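Local coordinates for 4-amino-4-deoxy-L-arabinose transferase or related glycosyltransferases of PMT family (Cupriavidus metallidurans, PDB 5EZM), which probably transfers an aminoarabinose (4-amino-4-deoxy-L-arabinose) unit from a polyprenyl phosphate carrier to lipid A at the bacterial membrane, at residues D50-V55 against A453-E458; R61-S66 against H156-D161; Y287-V292 against A333-F338. All blocks are in the same frame, centred on the assembly; numbering follows the deposited sequence.

Interaction 1: residues D50-V55 against A453-E458; sequences DMRHLV and ALLGHE. With MPG ([(Z)-octadec-9-enyl] (2R)-2,3-bis(oxidanyl)propanoate), chain B; MPG ([(Z)-octadec-9-enyl] (2R)-2,3-bis(oxidanyl)propanoate), chain N; MPG ([(Z)-octadec-9-enyl] (2R)-2,3-bis(oxidanyl)propanoate), chain C; MPG ([(Z)-octadec-9-enyl] (2R)-2,3-bis(oxidanyl)propanoate), chain X.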
# COMPACT_ATOMS: atom_id res chain seq x y z
N ASP A 50 3.45 -2.41 -14.10
CA ASP A 50 4.53 -3.29 -14.56
C ASP A 50 5.71 -2.50 -15.11
O ASP A 50 6.33 -2.90 -16.10
CB ASP A 50 4.01 -4.27 -15.60
CG ASP A 50 4.92 -5.46 -15.78
OD1 ASP A 50 5.51 -5.93 -14.78
OD2 ASP A 50 5.05 -5.94 -16.93
N MET A 51 6.04 -1.37 -14.49
CA MET A 51 7.13 -0.54 -14.98
C MET A 51 8.15 -0.19 -13.89
O MET A 51 9.02 0.65 -14.13
CB MET A 51 6.58 0.72 -15.64
CG MET A 51 5.74 0.41 -16.87
SD MET A 51 5.61 1.76 -18.06
CE MET A 51 4.28 2.72 -17.34
N ARG A 52 8.06 -0.82 -12.73
CA ARG A 52 9.05 -0.64 -11.67
C ARG A 52 9.41 -1.99 -11.09
O ARG A 52 8.55 -2.87 -10.97
CB ARG A 52 8.53 0.28 -10.56
CG ARG A 52 8.06 1.65 -11.01
CD ARG A 52 7.57 2.48 -9.83
NE ARG A 52 6.45 1.85 -9.13
CZ ARG A 52 6.56 1.18 -7.99
NH1 ARG A 52 7.74 1.06 -7.40
NH2 ARG A 52 5.49 0.64 -7.42
N HIS A 53 10.68 -2.16 -10.73
CA HIS A 53 11.06 -3.33 -9.96
C HIS A 53 10.54 -3.21 -8.54
O HIS A 53 10.22 -2.12 -8.06
CB HIS A 53 12.58 -3.51 -9.97
CG HIS A 53 13.13 -3.94 -11.29
ND1 HIS A 53 13.64 -3.05 -12.21
CD2 HIS A 53 13.24 -5.17 -11.85
CE1 HIS A 53 14.05 -3.71 -13.28
NE2 HIS A 53 13.81 -5.00 -13.09
N LEU A 54 10.46 -4.35 -7.85
CA LEU A 54 9.87 -4.39 -6.52
C LEU A 54 10.74 -3.64 -5.52
O LEU A 54 11.96 -3.84 -5.47
CB LEU A 54 9.67 -5.83 -6.07
CG LEU A 54 8.67 -6.65 -6.88
CD1 LEU A 54 8.50 -8.03 -6.27
CD2 LEU A 54 7.32 -5.94 -6.96
N VAL A 55 10.11 -2.78 -4.73
CA VAL A 55 10.80 -1.93 -3.77
C VAL A 55 10.64 -2.56 -2.39
O VAL A 55 9.53 -2.64 -1.86
CB VAL A 55 10.27 -0.50 -3.80
CG1 VAL A 55 10.82 0.32 -2.64
CG2 VAL A 55 10.61 0.16 -5.14
N ALA A 453 5.95 10.68 -11.31
CA ALA A 453 6.83 10.76 -10.15
C ALA A 453 7.08 9.39 -9.53
O ALA A 453 8.17 9.14 -9.00
CB ALA A 453 6.24 11.71 -9.11
N LEU A 454 6.10 8.49 -9.60
CA LEU A 454 6.29 7.15 -9.05
C LEU A 454 7.15 6.29 -9.97
O LEU A 454 8.08 5.61 -9.52
CB LEU A 454 4.94 6.48 -8.77
CG LEU A 454 5.00 5.08 -8.14
CD1 LEU A 454 5.91 5.07 -6.93
CD2 LEU A 454 3.61 4.58 -7.78
N LEU A 455 6.84 6.31 -11.27
CA LEU A 455 7.66 5.56 -12.23
C LEU A 455 9.10 6.03 -12.22
O LEU A 455 10.02 5.23 -12.44
CB LEU A 455 7.07 5.70 -13.63
CG LEU A 455 5.66 5.15 -13.83
CD1 LEU A 455 5.18 5.44 -15.24
CD2 LEU A 455 5.60 3.66 -13.54
N GLY A 456 9.33 7.32 -11.97
CA GLY A 456 10.69 7.82 -11.88
C GLY A 456 11.48 7.20 -10.74
O GLY A 456 12.70 7.08 -10.81
N HIS A 457 10.78 6.79 -9.67
CA HIS A 457 11.46 6.13 -8.56
C HIS A 457 12.13 4.83 -8.98
O HIS A 457 12.96 4.31 -8.22
CB HIS A 457 10.47 5.86 -7.43
CG HIS A 457 11.11 5.31 -6.19
ND1 HIS A 457 11.07 3.98 -5.86
CD2 HIS A 457 11.83 5.92 -5.22
CE1 HIS A 457 11.72 3.79 -4.73
NE2 HIS A 457 12.19 4.95 -4.32
N GLU A 458 11.81 4.29 -10.16
CA GLU A 458 12.51 3.12 -10.67
C GLU A 458 14.01 3.36 -10.77
O GLU A 458 14.80 2.42 -10.62
CB GLU A 458 11.93 2.72 -12.03
CG GLU A 458 12.78 1.77 -12.85
CD GLU A 458 12.74 0.33 -12.36
OE1 GLU A 458 12.33 0.09 -11.21
OE2 GLU A 458 13.12 -0.56 -13.14
C2 MPG B . 2.50 -3.88 -18.83
C3 MPG B . 1.45 -4.97 -18.58
C4 MPG B . 0.29 -4.48 -17.74
C5 MPG B . -0.66 -5.64 -17.37
C6 MPG B . -2.06 -5.17 -16.93
C7 MPG B . -3.00 -6.37 -16.67
C8 MPG B . -4.41 -5.93 -16.21
C9 MPG B . -5.22 -7.10 -15.59
C10 MPG B . -6.51 -6.61 -14.88
C11 MPG B . -7.15 -7.70 -14.01
C12 MPG B . -8.55 -7.28 -13.44
C1 MPG B . 3.73 -4.41 -19.57
C2 MPG N . 8.85 5.78 -2.49
C3 MPG N . 8.05 6.20 -3.72
C4 MPG N . 7.93 7.71 -3.84
C5 MPG N . 6.84 8.12 -4.84
C6 MPG N . 6.49 9.61 -4.72
C7 MPG N . 5.16 9.97 -5.39
C8 MPG N . 4.68 11.39 -5.00
C1 MPG N . 8.91 4.26 -2.33
C2 MPG C . 3.32 8.34 -18.28
C3 MPG C . 2.66 7.03 -17.87
C4 MPG C . 2.99 5.89 -18.82
C5 MPG C . 1.84 4.88 -18.93
C6 MPG C . 1.83 4.15 -20.28
C1 MPG C . 2.36 9.53 -18.19
C2 MPG X . 14.86 5.90 -16.41
C3 MPG X . 14.19 4.85 -15.53
C4 MPG X . 12.73 5.17 -15.23
C5 MPG X . 12.02 5.90 -16.37
C6 MPG X . 10.68 6.53 -15.95
C7 MPG X . 9.80 6.91 -17.15
C8 MPG X . 8.50 7.64 -16.75
C1 MPG X . 16.38 5.89 -16.25
O HOH W 1 10.22 2.23 -7.85
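L454 lays CD1 over one face of the R52 guanidinium, near its rim, while V55 CG2 and a water meet the edge of that group. The imidazole of H457 is bordered in a similar way, with C1 of a bound MPG over one face and V55 CG2 at its edge, 3.8 Å from H457 CE1. This is how the loop that follows the first transmembrane helix of the GT-C fold meets helix 435-456 and the start of the next helix. The water joins the two groups, accepting from R52 NH1 at 2.8 Å and also bonding H457 ND1. The other terminal nitrogen, R52 NH2, bonds the carbonyl oxygen of H156.

E458 illustrates how one carboxylate can hold both the backbone and the side chain of a histidine. Its chain, bent at chi2 (76°), brings OE1 to the amide N of H53 at 2.8 Å in a nearly straight bond (164°), the donor standing somewhat above the carboxylate plane. OE2 receives H53 ND1 at 2.7 Å through its syn lone pair, in a more bent bond. The ring and carboxylate planes lie nearly parallel, 12° apart, with OE2 tilted out of the ring plane; the ND1 bond restrains the imidazole's rotation, while the amide bond fixes the backbone. Exchanging E458 for an alanine would probably leave both the amide and ND1 of H53 without this acceptor and set the ring free to turn. On the lipid-facing side the contact is apolar: L455 CD2 lies 3.7 Å from M51 CB, and L455 CD1 packs 3.6 Å from M51 CE, a methyl that also touches a second MPG chain.

Interaction 2: residues R61-S66 against H156-D161; sequences RYAEIS and HFNTLD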
# COMPACT_ATOMS: atom_id res chain seq x y z
N ARG A 61 8.47 -8.17 0.29
CA ARG A 61 8.03 -9.09 1.34
C ARG A 61 6.70 -9.74 0.99
O ARG A 61 6.56 -10.97 1.07
CB ARG A 61 7.93 -8.37 2.69
CG ARG A 61 7.11 -9.16 3.72
CD ARG A 61 7.14 -8.53 5.10
NE ARG A 61 6.87 -7.10 5.07
CZ ARG A 61 7.68 -6.19 5.61
NH1 ARG A 61 8.78 -6.56 6.23
NH2 ARG A 61 7.36 -4.90 5.52
N TYR A 62 5.71 -8.94 0.61
CA TYR A 62 4.40 -9.52 0.33
C TYR A 62 4.40 -10.27 -0.99
O TYR A 62 3.71 -11.30 -1.12
CB TYR A 62 3.34 -8.42 0.36
CG TYR A 62 3.28 -7.75 1.72
CD1 TYR A 62 3.19 -8.51 2.88
CD2 TYR A 62 3.35 -6.37 1.84
CE1 TYR A 62 3.15 -7.92 4.12
CE2 TYR A 62 3.32 -5.77 3.09
CZ TYR A 62 3.22 -6.55 4.23
OH TYR A 62 3.18 -5.95 5.47
N ALA A 63 5.17 -9.81 -1.98
CA ALA A 63 5.26 -10.55 -3.23
C ALA A 63 5.88 -11.92 -3.01
O ALA A 63 5.45 -12.91 -3.62
CB ALA A 63 6.06 -9.76 -4.26
N GLU A 64 6.87 -12.01 -2.12
CA GLU A 64 7.56 -13.27 -1.88
C GLU A 64 6.74 -14.20 -0.99
O GLU A 64 6.67 -15.40 -1.26
CB GLU A 64 8.93 -13.02 -1.25
CG GLU A 64 9.61 -14.29 -0.73
CD GLU A 64 9.90 -15.32 -1.81
OE1 GLU A 64 9.88 -14.96 -3.01
OE2 GLU A 64 10.15 -16.49 -1.47
N ILE A 65 6.14 -13.67 0.08
CA ILE A 65 5.23 -14.47 0.88
C ILE A 65 4.15 -15.07 -0.01
O ILE A 65 3.87 -16.28 0.04
CB ILE A 65 4.61 -13.62 2.01
CG1 ILE A 65 5.67 -13.30 3.07
CG2 ILE A 65 3.44 -14.34 2.63
CD1 ILE A 65 5.21 -12.33 4.13
N SER A 66 3.55 -14.24 -0.86
CA SER A 66 2.53 -14.74 -1.77
C SER A 66 3.10 -15.77 -2.73
O SER A 66 2.43 -16.75 -3.06
CB SER A 66 1.88 -13.59 -2.53
OG SER A 66 1.15 -12.76 -1.64
N HIS A 156 -0.69 1.86 -6.29
CA HIS A 156 0.28 1.22 -7.17
C HIS A 156 1.53 0.74 -6.44
O HIS A 156 2.54 0.45 -7.09
CB HIS A 156 0.66 2.17 -8.31
CG HIS A 156 -0.41 2.34 -9.33
ND1 HIS A 156 -1.64 2.89 -9.03
CD2 HIS A 156 -0.45 2.02 -10.65
CE1 HIS A 156 -2.38 2.91 -10.12
NE2 HIS A 156 -1.68 2.39 -11.12
N PHE A 157 1.47 0.64 -5.12
CA PHE A 157 2.62 0.24 -4.31
C PHE A 157 2.21 -0.94 -3.44
O PHE A 157 1.33 -0.81 -2.59
CB PHE A 157 3.11 1.41 -3.45
CG PHE A 157 4.41 1.14 -2.76
CD1 PHE A 157 5.61 1.31 -3.44
CD2 PHE A 157 4.45 0.73 -1.44
CE1 PHE A 157 6.82 1.07 -2.81
CE2 PHE A 157 5.65 0.49 -0.81
CZ PHE A 157 6.84 0.66 -1.49
N ASN A 158 2.86 -2.09 -3.66
CA ASN A 158 2.42 -3.33 -3.04
C ASN A 158 2.62 -3.33 -1.53
O ASN A 158 3.68 -3.71 -1.03
CB ASN A 158 3.15 -4.53 -3.66
CG ASN A 158 2.63 -5.85 -3.15
OD1 ASN A 158 1.51 -5.94 -2.64
ND2 ASN A 158 3.44 -6.89 -3.28
N THR A 159 1.59 -2.90 -0.80
CA THR A 159 1.60 -2.92 0.66
C THR A 159 0.19 -3.21 1.13
O THR A 159 -0.79 -3.02 0.40
CB THR A 159 2.10 -1.59 1.24
OG1 THR A 159 2.25 -1.71 2.66
CG2 THR A 159 1.12 -0.47 0.94
N LEU A 160 0.07 -3.70 2.37
CA LEU A 160 -1.24 -4.06 2.90
C LEU A 160 -2.13 -2.86 3.16
O LEU A 160 -3.35 -3.01 3.22
CB LEU A 160 -1.08 -4.87 4.20
CG LEU A 160 -1.08 -6.39 4.07
CD1 LEU A 160 -0.09 -6.85 3.02
CD2 LEU A 160 -0.77 -7.03 5.41
N ASP A 161 -1.54 -1.67 3.30
CA ASP A 161 -2.31 -0.50 3.70
C ASP A 161 -3.36 -0.11 2.67
O ASP A 161 -4.44 0.37 3.04
CB ASP A 161 -1.36 0.67 3.97
CG ASP A 161 -0.37 0.37 5.08
OD1 ASP A 161 -0.79 -0.20 6.12
OD2 ASP A 161 0.83 0.68 4.92
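Helix 58-72 presents Y62 to an extended run of backbone that turns into helix 160-178, and the two segments come nearest at Y62 CA and T159 CA, 7.2 Å apart. The tyrosine ring does most of the work. L160 sets CD1 over the middle of one face, 3.4 Å from the centroid of the Y62 ring and only 4° off its normal, a CH-pi contact. The same methyl is therefore almost equally distant from all six ring carbons, and the L160 and Y62 side chains cross at about a right angle. CD2 of L160 reaches instead toward the phenol oxygen, 4.1 Å from Y62 OH. At the ring's edge, and in its plane, the carbonyl oxygen of N158 sits 3.9 Å from Y62 CD2.

In the GT-C architecture this joins a helix of the first extramembrane loop to the start of a membrane helix, close to the metal site: the Y62 side chain is about 7 Å from that of E87, which binds zinc together with H268 and H270. H92 adds to the surroundings, touching L160 and making a weak hydrogen bond to N158 OD1.

With CG swung opposite the backbone N (chi1 -174°), the N158 amide points at the helix surface. ND2 comes 3.6 Å from A63 N, with no hydrogen bond between them, and 3.9 Å from Y62 CB. One turn further on, S66 OG donates to Y62 O at 3.0 Å, while S66 N reaches that oxygen from the opposite face of the carbonyl plane, so that a single acceptor carries two bonds.

Interaction 3: residues Y287-V292 against A333-F338; sequences YFLPLV and AIFVFF. With MPG ([(Z)-octadec-9-enyl] (2R)-2,3-bis(oxidanyl)propanoate), chain Q; MPG ([(Z)-octadec-9-enyl] (2R)-2,3-bis(oxidanyl)propanoate), chain Z; MPG ([(Z)-octadec-9-enyl] (2R)-2,3-bis(oxidanyl)propanoate), chain D.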
# COMPACT_ATOMS: atom_id res chain seq x y z
N TYR A 287 3.04 13.56 13.12
CA TYR A 287 3.68 12.73 12.10
C TYR A 287 2.86 12.67 10.82
O TYR A 287 3.41 12.80 9.72
CB TYR A 287 3.92 11.33 12.67
CG TYR A 287 4.49 10.33 11.69
CD1 TYR A 287 5.85 10.29 11.41
CD2 TYR A 287 3.66 9.42 11.05
CE1 TYR A 287 6.37 9.38 10.52
CE2 TYR A 287 4.17 8.50 10.15
CZ TYR A 287 5.53 8.48 9.89
OH TYR A 287 6.04 7.57 9.00
N PHE A 288 1.55 12.48 10.94
CA PHE A 288 0.68 12.29 9.79
C PHE A 288 0.16 13.60 9.21
O PHE A 288 -0.69 13.56 8.31
CB PHE A 288 -0.50 11.39 10.16
CG PHE A 288 -0.11 9.98 10.48
CD1 PHE A 288 0.21 9.09 9.46
CD2 PHE A 288 -0.06 9.54 11.79
CE1 PHE A 288 0.56 7.79 9.74
CE2 PHE A 288 0.30 8.23 12.08
CZ PHE A 288 0.61 7.36 11.06
N LEU A 289 0.64 14.75 9.70
CA LEU A 289 0.15 16.02 9.17
C LEU A 289 0.71 16.32 7.78
O LEU A 289 -0.07 16.53 6.84
CB LEU A 289 0.42 17.14 10.17
CG LEU A 289 -0.20 18.51 9.87
CD1 LEU A 289 -1.68 18.36 9.56
CD2 LEU A 289 0.02 19.45 11.04
N PRO A 290 2.04 16.33 7.57
CA PRO A 290 2.53 16.46 6.19
C PRO A 290 2.17 15.27 5.32
O PRO A 290 2.12 15.42 4.10
CB PRO A 290 4.05 16.58 6.37
CG PRO A 290 4.32 15.87 7.63
CD PRO A 290 3.16 16.17 8.52
N LEU A 291 1.90 14.11 5.92
CA LEU A 291 1.47 12.96 5.12
C LEU A 291 0.06 13.18 4.58
O LEU A 291 -0.20 12.90 3.40
CB LEU A 291 1.53 11.68 5.96
CG LEU A 291 2.91 11.07 6.13
CD1 LEU A 291 2.87 9.96 7.16
CD2 LEU A 291 3.42 10.53 4.81
N VAL A 292 -0.85 13.66 5.42
CA VAL A 292 -2.22 13.88 4.94
C VAL A 292 -2.26 15.07 3.98
O VAL A 292 -2.99 15.05 2.99
CB VAL A 292 -3.19 14.05 6.12
CG1 VAL A 292 -2.96 15.36 6.87
CG2 VAL A 292 -4.64 13.97 5.64
N ALA A 333 -11.27 11.02 13.16
CA ALA A 333 -11.09 10.05 14.23
C ALA A 333 -9.94 9.10 13.91
O ALA A 333 -9.09 8.83 14.77
CB ALA A 333 -12.38 9.27 14.45
N ILE A 334 -9.89 8.58 12.69
CA ILE A 334 -8.79 7.68 12.33
C ILE A 334 -7.46 8.42 12.35
O ILE A 334 -6.44 7.89 12.82
CB ILE A 334 -9.07 7.02 10.97
CG1 ILE A 334 -10.27 6.07 11.09
CG2 ILE A 334 -7.85 6.26 10.48
CD1 ILE A 334 -10.68 5.45 9.78
N PHE A 335 -7.46 9.67 11.89
CA PHE A 335 -6.24 10.48 11.89
C PHE A 335 -5.70 10.65 13.30
O PHE A 335 -4.51 10.43 13.55
CB PHE A 335 -6.50 11.84 11.24
CG PHE A 335 -5.30 12.73 11.20
CD1 PHE A 335 -4.41 12.67 10.14
CD2 PHE A 335 -5.05 13.64 12.22
CE1 PHE A 335 -3.29 13.50 10.10
CE2 PHE A 335 -3.95 14.47 12.19
CZ PHE A 335 -3.06 14.40 11.13
N VAL A 336 -6.56 11.06 14.24
CA VAL A 336 -6.07 11.27 15.60
C VAL A 336 -5.76 9.94 16.27
O VAL A 336 -4.93 9.89 17.19
CB VAL A 336 -7.08 12.10 16.43
CG1 VAL A 336 -7.40 13.40 15.72
CG2 VAL A 336 -8.33 11.29 16.72
N PHE A 337 -6.40 8.86 15.84
CA PHE A 337 -6.08 7.55 16.41
C PHE A 337 -4.65 7.15 16.07
O PHE A 337 -3.87 6.78 16.95
CB PHE A 337 -7.06 6.49 15.91
CG PHE A 337 -6.64 5.08 16.25
CD1 PHE A 337 -6.85 4.57 17.52
CD2 PHE A 337 -6.02 4.28 15.30
CE1 PHE A 337 -6.47 3.28 17.83
CE2 PHE A 337 -5.63 2.99 15.61
CZ PHE A 337 -5.85 2.49 16.88
N PHE A 338 -4.29 7.22 14.79
CA PHE A 338 -2.92 6.87 14.42
C PHE A 338 -1.92 7.94 14.83
O PHE A 338 -0.73 7.64 14.98
CB PHE A 338 -2.83 6.60 12.92
CG PHE A 338 -3.50 5.32 12.51
CD1 PHE A 338 -3.07 4.11 13.01
CD2 PHE A 338 -4.58 5.34 11.64
CE1 PHE A 338 -3.68 2.93 12.64
CE2 PHE A 338 -5.20 4.16 11.26
CZ PHE A 338 -4.75 2.96 11.76
C2 MPG Q . 3.88 18.14 1.91
C3 MPG Q . 5.10 17.27 1.64
C4 MPG Q . 5.01 15.92 2.35
C5 MPG Q . 6.32 15.53 3.04
C6 MPG Q . 6.18 14.24 3.87
C7 MPG Q . 7.08 14.23 5.12
C8 MPG Q . 6.69 13.11 6.11
C9 MPG Q . 7.15 13.41 7.56
C10 MPG Q . 6.69 12.30 8.55
C1 MPG Q . 3.90 19.44 1.11
C2 MPG Z . -10.99 11.56 19.23
C3 MPG Z . -11.90 11.80 18.04
C4 MPG Z . -12.23 13.27 17.86
C5 MPG Z . -13.35 13.50 16.83
C6 MPG Z . -13.69 14.99 16.62
C7 MPG Z . -14.87 15.16 15.64
C8 MPG Z . -15.30 16.64 15.45
C9 MPG Z . -16.70 16.75 14.79
C10 MPG Z . -17.12 18.22 14.52
C11 MPG Z . -18.63 18.37 14.23
C12 MPG Z . -18.96 19.64 13.37
C1 MPG Z . -10.63 10.08 19.41
C2 MPG D . -6.70 -2.93 18.27
C3 MPG D . -5.94 -1.71 17.76
C4 MPG D . -4.70 -2.09 16.96
C5 MPG D . -4.07 -0.90 16.23
C6 MPG D . -2.97 -1.34 15.25
C7 MPG D . -2.87 -0.43 14.02
C8 MPG D . -2.25 -1.15 12.80
C9 MPG D . -2.80 -0.63 11.45
C1 MPG D . -7.78 -2.57 19.29
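F335 points its ring edge-on at helix 288-295, and F288 returns the gesture toward helix 323-339, so that each phenylalanine presents aromatic C-H groups to the other helix's backbone. CE1 of F335 lies 3.2 Å from F288 O, an oxygen near the plane of the F335 ring and already the acceptor for V292 N. On the other side F288 CE2 approaches F338 O at 3.1 Å, again at the ring's edge, with F338 CB 3.6 Å from the same F288 CE2. F335 reaches across because its CG stands opposite the backbone N (chi1 -180°); its CE1 also meets V292 CG1 at 3.7 Å, the two side chains crossing at about a right angle. Two rings are backed from within their own segments: Y287 CD2 covers the centre of one F288 face, and F337 CD2 does so for F338. F338, whose ring leads away from the contact, gives its edge to an MPG chain.

The helix axes stay 11.3 Å apart and run at 141°, roughly antiparallel, a spacing bridged by the large aromatic side chains. Lipid chains against Y287, P290, V336 and F337 complete a largely apolar packing, with backbone carbonyls at the ring edges, of neighbouring transmembrane helices in the GT-C membrane domain.

How the interactions relate
From the N terminus, the chain first passes residues 50-55, whose partner lies almost four hundred residues on, so interaction 1 closes the largest loop and encloses the other two. Within it, interaction 2 closes when 156-161 returns to helix 58-72; interaction 3 then opens and closes between 287-292 and 333-338. Interactions 2 and 3 thus follow in series, without crossing. Interactions 1 and 2 touch directly, for instance where L54 CD1 packs 3.6 Å from A63 CB, and together tie the first extramembrane loop to early and late membrane helices. Interaction 3 stands apart, its centre about 23 Å from that of interaction 2, joining two membrane helices from the middle of the sequence, 288-295 and 323-339.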